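PDB 2RAU: putative esterase from Sulfolobus solfataricus P2, which probably hydrolyses ester bonds as a lipase-like serine hydrolase of the alpha/beta-hydrolase superfamily and binds calcium ions. Local coordinates for residues I78-Y81 / R82-I85; T98-Y101 / R102-V106; Y259-K262 / E263-F266; G328-D331 / V332-G335. All blocks are in the same frame, centred on the assembly; numbering follows the deposited sequence.

Contact 1: I78-Y81 / R82-I85; sequences IPDY and RKSI
In the loop between strand 74-75 and helix 85-91, a short 3-10 turn brings R82 and K83 round the carboxylate of D80. R82 grips D80 side-on: NE gives a nearly straight bond (174°) to the syn lone pair of D80 OD1, in the guanidinium plane, while R82 NH2 reaches D80 OD2 at 3.0 Å, tilted from that plane, to complete a salt bridge. D80 OD1 also takes the backbone N of R82 at 3.0 Å from above the carboxylate, so two donors share this oxygen. With CG anti to the D80 backbone N (chi1 -176°), the carboxylate is directed toward R82 N and the guanidinium. K83 N closes the turn on D80 O at 2.9 Å. A water links D80 OD2 to K83 NZ, weakly on the lysine side; K83 NZ has its salt bridge with D264. The aliphatic part of R82 runs over the Y81 ring, its CG 3.8 Å from the centroid in a CH-pi contact, and the bend at chi3 (-60°) turns the guanidinium to D80. An alanine here would probably cost R82 N, NE and NH2 their acceptors and leave the guanidinium freer to turn. Y81 packs on L87 and Y88 of helix 85-91, S84 is the N-cap of that helix, and R82 touches E339 of helix 338-353.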
loop_
_atom_site.group_PDB
_atom_site.type_symbol
_atom_site.label_atom_id
_atom_site.label_comp_id
_atom_site.label_asym_id
_atom_site.label_seq_id
_atom_site.Cartn_x
_atom_site.Cartn_y
_atom_site.Cartn_z
ATOM N N ILE A 78 2.134 13.419 12.151
ATOM C CA ILE A 78 0.690 13.570 12.316
ATOM C C ILE A 78 0.047 13.564 10.946
ATOM O O ILE A 78 0.359 14.411 10.118
ATOM C CB ILE A 78 0.326 14.860 13.034
ATOM C CG1 ILE A 78 0.941 14.853 14.450
ATOM C CG2 ILE A 78 -1.227 15.027 13.101
ATOM C CD1 ILE A 78 1.021 16.190 15.068
ATOM N N PRO A 79 -0.847 12.608 10.681
ATOM C CA PRO A 79 -1.447 12.575 9.347
ATOM C C PRO A 79 -2.338 13.757 9.026
ATOM O O PRO A 79 -3.056 14.262 9.888
ATOM C CB PRO A 79 -2.338 11.309 9.372
ATOM C CG PRO A 79 -2.086 10.635 10.651
ATOM C CD PRO A 79 -1.323 11.520 11.554
ATOM N N ASP A 80 -2.275 14.164 7.767
ATOM C CA ASP A 80 -3.071 15.240 7.221
ATOM C C ASP A 80 -4.071 14.582 6.279
ATOM O O ASP A 80 -3.666 13.961 5.305
ATOM C CB ASP A 80 -2.163 16.180 6.454
ATOM C CG ASP A 80 -2.852 17.388 5.930
ATOM O OD1 ASP A 80 -4.101 17.454 5.865
ATOM O OD2 ASP A 80 -2.107 18.311 5.540
ATOM N N TYR A 81 -5.355 14.751 6.539
ATOM C CA TYR A 81 -6.404 14.136 5.685
ATOM C C TYR A 81 -6.301 14.584 4.210
ATOM O O TYR A 81 -6.669 13.858 3.309
ATOM C CB TYR A 81 -7.844 14.404 6.214
ATOM C CG TYR A 81 -8.423 15.724 5.767
ATOM C CD1 TYR A 81 -9.128 15.832 4.571
ATOM C CD2 TYR A 81 -8.185 16.872 6.491
ATOM C CE1 TYR A 81 -9.619 17.043 4.145
ATOM C CE2 TYR A 81 -8.644 18.090 6.064
ATOM C CZ TYR A 81 -9.374 18.173 4.902
ATOM O OH TYR A 81 -9.825 19.403 4.508
ATOM N N ARG A 82 -5.775 15.768 3.962
ATOM C CA ARG A 82 -5.612 16.234 2.603
ATOM C C ARG A 82 -4.586 15.400 1.838
ATOM O O ARG A 82 -4.693 15.256 0.619
ATOM C CB ARG A 82 -5.204 17.698 2.598
ATOM C CG ARG A 82 -6.352 18.611 3.064
ATOM C CD ARG A 82 -5.917 20.050 3.280
ATOM N NE ARG A 82 -4.885 20.071 4.295
ATOM C CZ ARG A 82 -4.154 21.142 4.613
ATOM N NH1 ARG A 82 -4.370 22.305 4.009
ATOM N NH2 ARG A 82 -3.202 21.066 5.546
ATOM N N LYS A 83 -3.651 14.813 2.572
ATOM C CA LYS A 83 -2.524 14.084 1.999
ATOM C C LYS A 83 -2.682 12.571 2.102
ATOM O O LYS A 83 -1.735 11.837 1.802
ATOM C CB LYS A 83 -1.215 14.455 2.735
ATOM C CG LYS A 83 -0.826 15.893 2.716
ATOM C CD LYS A 83 0.494 16.068 3.479
ATOM C CE LYS A 83 0.902 17.466 3.664
ATOM N NZ LYS A 83 2.162 17.498 4.453
ATOM N N SER A 84 -3.873 12.094 2.498
ATOM C CA SER A 84 -4.098 10.677 2.743
ATOM C C SER A 84 -5.406 10.240 2.104
ATOM O O SER A 84 -6.455 10.706 2.489
ATOM C CB SER A 84 -4.101 10.414 4.246
ATOM O OG SER A 84 -4.616 9.139 4.508
ATOM N N ILE A 85 -5.325 9.364 1.102
ATOM C CA ILE A 85 -6.536 8.909 0.390
ATOM C C ILE A 85 -7.558 8.327 1.375
ATOM O O ILE A 85 -8.759 8.567 1.226
ATOM C CB ILE A 85 -6.200 7.952 -0.805
ATOM C CG1 ILE A 85 -7.410 7.728 -1.722
ATOM C CG2 ILE A 85 -5.622 6.614 -0.378
ATOM C CD1 ILE A 85 -8.104 8.938 -2.167
HETATM O O HOH W 1 0.641 18.110 7.284
#

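Contact 2: T98-Y101 / R102-V106; sequences TIDY and RTHYV
Where Y101 leaves strand 94-100 the chain turns into a 3-10 segment, closed by H104 N bonding to Y101 O at 2.9 Å. Across this turn the imidazole of H104 lies obliquely against the carboxylate of D100, their planes 37° apart, with H104 CD2 3.5 Å from D100 CG. This is a carbon contact; the polar atoms of both groups are engaged elsewhere. H104 CG stands anti to its own N (chi1 -157°), which carries the ring back toward the strand; its ND1 bonds to D273 and its NE2 to E64. The strand belongs to the central sheet of the alpha/beta-hydrolase fold, pairing with strand 52-56 in parallel and strand 37-45 in antiparallel, and D100 OD2 bonds to H41 and S39 of the latter while D100 OD1 accepts from the N of E64. Replacing D100 by an alanine is likely to strip H41 and the E64 amide of their acceptor and open a gap beside the H104 ring. On the other side of the turn Y101 and T103 run side by side, T103 OG1 coming to 3.4 Å from Y101 CB and sitting near the plane of the tyrosine ring, at its edge. The phenol beyond bonds to P57 O, and R102 extends away to salt bridges with D129 and D36.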
loop_
_atom_site.group_PDB
_atom_site.type_symbol
_atom_site.label_atom_id
_atom_site.label_comp_id
_atom_site.label_asym_id
_atom_site.label_seq_id
_atom_site.Cartn_x
_atom_site.Cartn_y
_atom_site.Cartn_z
ATOM N N THR A 98 -8.887 -0.866 5.147
ATOM C CA THR A 98 -7.576 -1.211 4.647
ATOM C C THR A 98 -6.985 -2.334 5.517
ATOM O O THR A 98 -7.197 -2.386 6.710
ATOM C CB THR A 98 -6.649 0.035 4.510
ATOM O OG1 THR A 98 -5.379 -0.356 3.953
ATOM C CG2 THR A 98 -6.475 0.787 5.871
ATOM N N ILE A 99 -6.207 -3.183 4.869
ATOM C CA ILE A 99 -5.722 -4.471 5.387
ATOM C C ILE A 99 -4.246 -4.411 5.772
ATOM O O ILE A 99 -3.428 -3.771 5.072
ATOM C CB ILE A 99 -5.941 -5.567 4.297
ATOM C CG1 ILE A 99 -5.476 -6.942 4.797
ATOM C CG2 ILE A 99 -5.253 -5.194 2.968
ATOM C CD1 ILE A 99 -5.777 -8.205 3.827
ATOM N N ASP A 100 -3.959 -5.011 6.936
ATOM C CA ASP A 100 -2.631 -5.331 7.373
ATOM C C ASP A 100 -2.360 -6.775 6.926
ATOM O O ASP A 100 -3.025 -7.719 7.357
ATOM C CB ASP A 100 -2.456 -5.237 8.858
ATOM C CG ASP A 100 -2.702 -3.853 9.397
ATOM O OD1 ASP A 100 -2.283 -2.879 8.750
ATOM O OD2 ASP A 100 -3.239 -3.718 10.511
ATOM N N TYR A 101 -1.436 -6.922 5.991
ATOM C CA TYR A 101 -1.042 -8.222 5.510
ATOM C C TYR A 101 -0.260 -8.931 6.603
ATOM O O TYR A 101 0.146 -8.304 7.575
ATOM C CB TYR A 101 -0.104 -8.091 4.339
ATOM C CG TYR A 101 -0.648 -7.362 3.145
ATOM C CD1 TYR A 101 -1.846 -7.764 2.535
ATOM C CD2 TYR A 101 0.053 -6.307 2.588
ATOM C CE1 TYR A 101 -2.326 -7.110 1.401
ATOM C CE2 TYR A 101 -0.404 -5.660 1.457
ATOM C CZ TYR A 101 -1.587 -6.060 0.852
ATOM O OH TYR A 101 -1.996 -5.385 -0.282
ATOM N N ARG A 102 0.032 -10.209 6.387
ATOM C CA ARG A 102 0.783 -11.008 7.367
ATOM C C ARG A 102 2.165 -10.426 7.685
ATOM O O ARG A 102 2.722 -10.650 8.785
ATOM C CB ARG A 102 0.883 -12.465 6.898
ATOM C CG ARG A 102 -0.480 -13.122 6.678
ATOM C CD ARG A 102 -0.341 -14.549 6.298
ATOM N NE ARG A 102 -1.606 -15.072 5.807
ATOM C CZ ARG A 102 -2.004 -16.339 5.900
ATOM N NH1 ARG A 102 -1.278 -17.267 6.484
ATOM N NH2 ARG A 102 -3.180 -16.663 5.421
ATOM N N THR A 103 2.721 -9.719 6.713
ATOM C CA THR A 103 4.008 -8.998 6.835
ATOM C C THR A 103 3.997 -8.010 7.998
ATOM O O THR A 103 5.030 -7.713 8.581
ATOM C CB THR A 103 4.347 -8.273 5.512
ATOM O OG1 THR A 103 3.174 -7.551 5.086
ATOM C CG2 THR A 103 4.862 -9.263 4.482
ATOM N N HIS A 104 2.798 -7.558 8.389
ATOM C CA HIS A 104 2.664 -6.642 9.470
ATOM C C HIS A 104 2.821 -7.263 10.861
ATOM O O HIS A 104 2.780 -6.536 11.848
ATOM C CB HIS A 104 1.357 -5.892 9.398
ATOM C CG HIS A 104 1.359 -4.595 10.126
ATOM N ND1 HIS A 104 2.365 -3.645 9.983
ATOM C CD2 HIS A 104 0.447 -4.051 10.973
ATOM C CE1 HIS A 104 2.069 -2.596 10.736
ATOM N NE2 HIS A 104 0.908 -2.816 11.341
ATOM N N TYR A 105 3.065 -8.569 10.910
ATOM C CA TYR A 105 3.222 -9.307 12.167
ATOM C C TYR A 105 4.594 -9.975 12.272
ATOM O O TYR A 105 4.891 -10.626 13.289
ATOM C CB TYR A 105 2.079 -10.327 12.320
ATOM C CG TYR A 105 0.796 -9.572 12.539
ATOM C CD1 TYR A 105 0.481 -9.132 13.788
ATOM C CD2 TYR A 105 -0.034 -9.226 11.470
ATOM C CE1 TYR A 105 -0.602 -8.361 13.988
ATOM C CE2 TYR A 105 -1.107 -8.445 11.659
ATOM C CZ TYR A 105 -1.402 -8.035 12.937
ATOM O OH TYR A 105 -2.501 -7.273 13.227
ATOM N N VAL A 106 5.464 -9.723 11.298
ATOM C CA VAL A 106 6.840 -10.306 11.303
ATOM C C VAL A 106 7.807 -9.480 12.213
ATOM O O VAL A 106 7.940 -8.268 12.056
ATOM C CB VAL A 106 7.375 -10.403 9.844
ATOM C CG1 VAL A 106 8.879 -10.945 9.791
ATOM C CG2 VAL A 106 6.443 -11.265 8.987
#

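Contact 3: Y259-K262 / E263-F266; sequences YSKK and EDMF
K261 is the N-cap residue of helix 262-270, and the contact is the first turn of that helix with the loop leading into it. Among the backbone bonds, K261 O accepts twice, from D264 N at 3.1 Å and from M265 N at 3.0 Å; F266 N to K262 O carries the helix on. The charged pair is K262 with E263: the lysine amine NZ gives E263 OE2 a salt bridge of 3.0 Å, meeting it on the syn side but 28° out of the carboxylate plane, and a water donates to E263 OE1 and accepts weakly from K262 NZ. Both chains bend to meet, E263 at chi2 (77°) and K262 at its last torsion. A second water joins K261 N to D264 OD2, tying the start of the helix to a side chain three residues on, while D264 OD1 has a salt bridge with K83. The apolar contacts lie on the buried side: the selenomethionine methyl CE of M265 rests 3.9 Å from S260 CB, and F266, edge-to-face with W219, packs against helices 218-224 and 238-248. K262 CB sits over the centre of the F266 ring, 3.8 Å from its centroid and 7° off the normal.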
loop_
_atom_site.group_PDB
_atom_site.type_symbol
_atom_site.label_atom_id
_atom_site.label_comp_id
_atom_site.label_asym_id
_atom_site.label_seq_id
_atom_site.Cartn_x
_atom_site.Cartn_y
_atom_site.Cartn_z
ATOM N N TYR A 259 6.998 18.848 -5.845
ATOM C CA TYR A 259 7.863 19.371 -4.769
ATOM C C TYR A 259 7.833 18.510 -3.529
ATOM O O TYR A 259 7.420 18.937 -2.447
ATOM C CB TYR A 259 7.489 20.826 -4.393
ATOM C CG TYR A 259 7.342 21.844 -5.520
ATOM C CD1 TYR A 259 8.465 22.373 -6.191
ATOM C CD2 TYR A 259 6.089 22.342 -5.900
ATOM C CE1 TYR A 259 8.331 23.313 -7.210
ATOM C CE2 TYR A 259 5.970 23.286 -6.923
ATOM C CZ TYR A 259 7.097 23.763 -7.571
ATOM O OH TYR A 259 6.979 24.682 -8.559
ATOM N N SER A 260 8.262 17.271 -3.700
ATOM C CA SER A 260 8.268 16.276 -2.626
ATOM C C SER A 260 8.993 16.841 -1.414
ATOM O O SER A 260 10.094 17.424 -1.560
ATOM C CB SER A 260 8.940 14.987 -3.103
ATOM O OG SER A 260 8.465 14.636 -4.380
ATOM N N LYS A 261 8.414 16.630 -0.240
ATOM C CA LYS A 261 8.972 17.115 1.047
ATOM C C LYS A 261 9.426 16.022 1.932
ATOM O O LYS A 261 8.783 14.993 2.026
ATOM C CB LYS A 261 7.899 17.878 1.759
ATOM C CG LYS A 261 7.391 19.116 1.015
ATOM C CD LYS A 261 8.431 20.199 0.971
ATOM C CE LYS A 261 7.877 21.486 0.454
ATOM N NZ LYS A 261 7.568 21.403 -0.968
ATOM N N LYS A 262 10.550 16.229 2.594
ATOM C CA LYS A 262 11.033 15.254 3.601
ATOM C C LYS A 262 10.026 14.972 4.692
ATOM O O LYS A 262 9.965 13.854 5.217
ATOM C CB LYS A 262 12.372 15.685 4.221
ATOM C CG LYS A 262 12.339 16.895 5.117
ATOM C CD LYS A 262 13.749 17.273 5.561
ATOM C CE LYS A 262 13.757 18.364 6.626
ATOM N NZ LYS A 262 13.313 19.611 6.030
ATOM N N GLU A 263 9.245 15.984 5.058
ATOM C CA GLU A 263 8.227 15.861 6.098
ATOM C C GLU A 263 7.140 14.845 5.749
ATOM O O GLU A 263 6.499 14.267 6.647
ATOM C CB GLU A 263 7.576 17.221 6.383
ATOM C CG GLU A 263 8.486 18.253 7.039
ATOM C CD GLU A 263 9.467 18.905 6.118
ATOM O OE1 GLU A 263 9.312 18.942 4.883
ATOM O OE2 GLU A 263 10.407 19.424 6.675
ATOM N N ASP A 264 6.941 14.651 4.450
ATOM C CA ASP A 264 6.004 13.641 3.911
ATOM C C ASP A 264 6.714 12.304 3.651
ATOM O O ASP A 264 6.202 11.237 4.024
ATOM C CB ASP A 264 5.335 14.141 2.624
ATOM C CG ASP A 264 4.508 15.401 2.850
ATOM O OD1 ASP A 264 3.928 15.540 3.955
ATOM O OD2 ASP A 264 4.436 16.266 1.946
HETATM N N MSE A 265 7.901 12.357 3.073
HETATM C CA MSE A 265 8.586 11.141 2.579
HETATM C C MSE A 265 9.221 10.331 3.686
HETATM O O MSE A 265 9.158 9.101 3.680
HETATM C CB MSE A 265 9.650 11.441 1.544
HETATM C CG MSE A 265 9.164 12.102 0.250
HETATM SE SE MSE A 265 8.084 10.786 -0.715
HETATM C CE MSE A 265 6.891 12.102 -1.541
ATOM N N PHE A 266 9.898 11.023 4.584
ATOM C CA PHE A 266 10.673 10.308 5.626
ATOM C C PHE A 266 9.751 9.470 6.546
ATOM O O PHE A 266 10.130 8.337 6.899
ATOM C CB PHE A 266 11.612 11.261 6.395
ATOM C CG PHE A 266 12.850 11.749 5.574
ATOM C CD1 PHE A 266 12.970 11.537 4.186
ATOM C CD2 PHE A 266 13.816 12.533 6.184
ATOM C CE1 PHE A 266 14.040 12.035 3.481
ATOM C CE2 PHE A 266 14.884 13.019 5.471
ATOM C CZ PHE A 266 15.009 12.746 4.138
HETATM O O HOH W 2 5.596 15.962 -0.351
HETATM O O HOH W 3 11.284 20.307 3.613
#

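Contact 4: G328-D331 / V332-G335; sequences GHLD and VYTG
The imidazole of H329 receives the edge of the Y333 ring on one face, a T-shaped pair with planes 81° apart and centroids 5.5 Å from each other. Y333 OH comes nearest, 3.3 Å from H329 CE1, and Y333 CE2 lies above the centre of the imidazole. The tyrosine in turn carries V332 CB over one of its own faces, while its CE2 is 3.3 Å from H329 O. H329 CG is anti to the backbone N (chi1 -169°), which brings the end of this side chain back toward Y333. The imidazole is held at both nitrogens, ND1 by D177 and NE2 by S152, and F305 meets it as well, so its rotation is probably well fixed. This pattern is consistent with the Ser-His-Asp triad of an alpha/beta-hydrolase, with S152 on the nucleophile elbow and H329 on the loop that follows strand 320-324. Y333 OH bonds to L176 O, which sets the tyrosine beside this site.

The backbone beneath winds as successive turns, V332 N bonding to H329 O and Y333 N to L330 O, both at 3.2 Å. Alongside, L330 CD2 packs on Y333 CD2. D331 folds back on G328: its OD2 takes G328 N through the anti lone pair at 2.9 Å. The other carboxylate oxygen, D331 OD1, bonds to S260 OG and accepts from a water, whose oxygen is 2.9 Å from T334 O and which donates to that carbonyl too.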
loop_
_atom_site.group_PDB
_atom_site.type_symbol
_atom_site.label_atom_id
_atom_site.label_comp_id
_atom_site.label_asym_id
_atom_site.label_seq_id
_atom_site.Cartn_x
_atom_site.Cartn_y
_atom_site.Cartn_z
ATOM N N GLY A 328 6.883 11.493 -8.856
ATOM C CA GLY A 328 7.481 10.219 -8.541
ATOM C C GLY A 328 6.417 9.315 -7.930
ATOM O O GLY A 328 5.298 9.741 -7.634
ATOM N N HIS A 329 6.790 8.061 -7.712
ATOM C CA HIS A 329 5.888 7.039 -7.196
ATOM C C HIS A 329 5.198 7.433 -5.910
ATOM O O HIS A 329 3.952 7.383 -5.786
ATOM C CB HIS A 329 6.692 5.738 -7.021
ATOM C CG HIS A 329 5.860 4.524 -6.745
ATOM N ND1 HIS A 329 4.731 4.202 -7.474
ATOM C CD2 HIS A 329 6.049 3.505 -5.870
ATOM C CE1 HIS A 329 4.248 3.049 -7.039
ATOM N NE2 HIS A 329 5.026 2.608 -6.067
ATOM N N LEU A 330 5.995 7.831 -4.922
ATOM C CA LEU A 330 5.444 8.140 -3.623
ATOM C C LEU A 330 4.642 9.409 -3.565
ATOM O O LEU A 330 3.871 9.565 -2.621
ATOM C CB LEU A 330 6.513 8.120 -2.556
ATOM C CG LEU A 330 7.294 6.797 -2.340
ATOM C CD1 LEU A 330 8.376 6.991 -1.273
ATOM C CD2 LEU A 330 6.364 5.677 -1.945
ATOM N N ASP A 331 4.834 10.306 -4.531
ATOM C CA ASP A 331 4.021 11.558 -4.609
ATOM C C ASP A 331 2.530 11.273 -4.863
ATOM O O ASP A 331 1.674 12.102 -4.575
ATOM C CB ASP A 331 4.534 12.489 -5.727
ATOM C CG ASP A 331 5.920 13.034 -5.445
ATOM O OD1 ASP A 331 6.111 13.633 -4.347
ATOM O OD2 ASP A 331 6.794 12.868 -6.347
ATOM N N VAL A 332 2.233 10.103 -5.414
ATOM C CA VAL A 332 0.841 9.660 -5.632
ATOM C C VAL A 332 0.042 9.534 -4.315
ATOM O O VAL A 332 -1.173 9.772 -4.273
ATOM C CB VAL A 332 0.817 8.343 -6.464
ATOM C CG1 VAL A 332 -0.646 7.906 -6.754
ATOM C CG2 VAL A 332 1.597 8.559 -7.805
ATOM N N TYR A 333 0.760 9.266 -3.233
ATOM C CA TYR A 333 0.218 8.917 -1.917
ATOM C C TYR A 333 0.323 9.971 -0.822
ATOM O O TYR A 333 -0.228 9.805 0.241
ATOM C CB TYR A 333 0.913 7.631 -1.421
ATOM C CG TYR A 333 1.042 6.590 -2.490
ATOM C CD1 TYR A 333 -0.076 6.108 -3.146
ATOM C CD2 TYR A 333 2.271 6.066 -2.829
ATOM C CE1 TYR A 333 0.042 5.181 -4.185
ATOM C CE2 TYR A 333 2.401 5.147 -3.843
ATOM C CZ TYR A 333 1.280 4.710 -4.517
ATOM O OH TYR A 333 1.410 3.791 -5.529
ATOM N N THR A 334 1.039 11.064 -1.071
ATOM C CA THR A 334 1.284 12.065 -0.053
ATOM C C THR A 334 1.646 13.414 -0.689
ATOM O O THR A 334 1.777 13.514 -1.934
ATOM C CB THR A 334 2.423 11.644 0.931
ATOM O OG1 THR A 334 2.421 12.537 2.050
ATOM C CG2 THR A 334 3.825 11.634 0.205
ATOM N N GLY A 335 1.710 14.462 0.148
ATOM C CA GLY A 335 2.075 15.793 -0.281
ATOM C C GLY A 335 0.876 16.652 -0.548
ATOM O O GLY A 335 -0.154 16.155 -0.963
HETATM O O HOH W 4 4.519 14.441 -2.336
#

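Contacts 2 and 4 are buried, contact 3 is partly buried and contact 1 lies at the surface. Contacts 1, 3 and 4 form one cluster: K83 of contact 1 makes a salt bridge to D264 of contact 3, while S260 and M265 of contact 3 meet D331 of contact 4. Contact 2 stands apart, its centre about 22 Å from that of contact 4, on the opposite side of the chain's centre. The chemistry follows the setting. In contacts 1 and 3 a salt bridge joins the two segments themselves; in contacts 2 and 4 no salt bridge does, and the histidines pack within their turns and send their nitrogens to partners elsewhere in the fold.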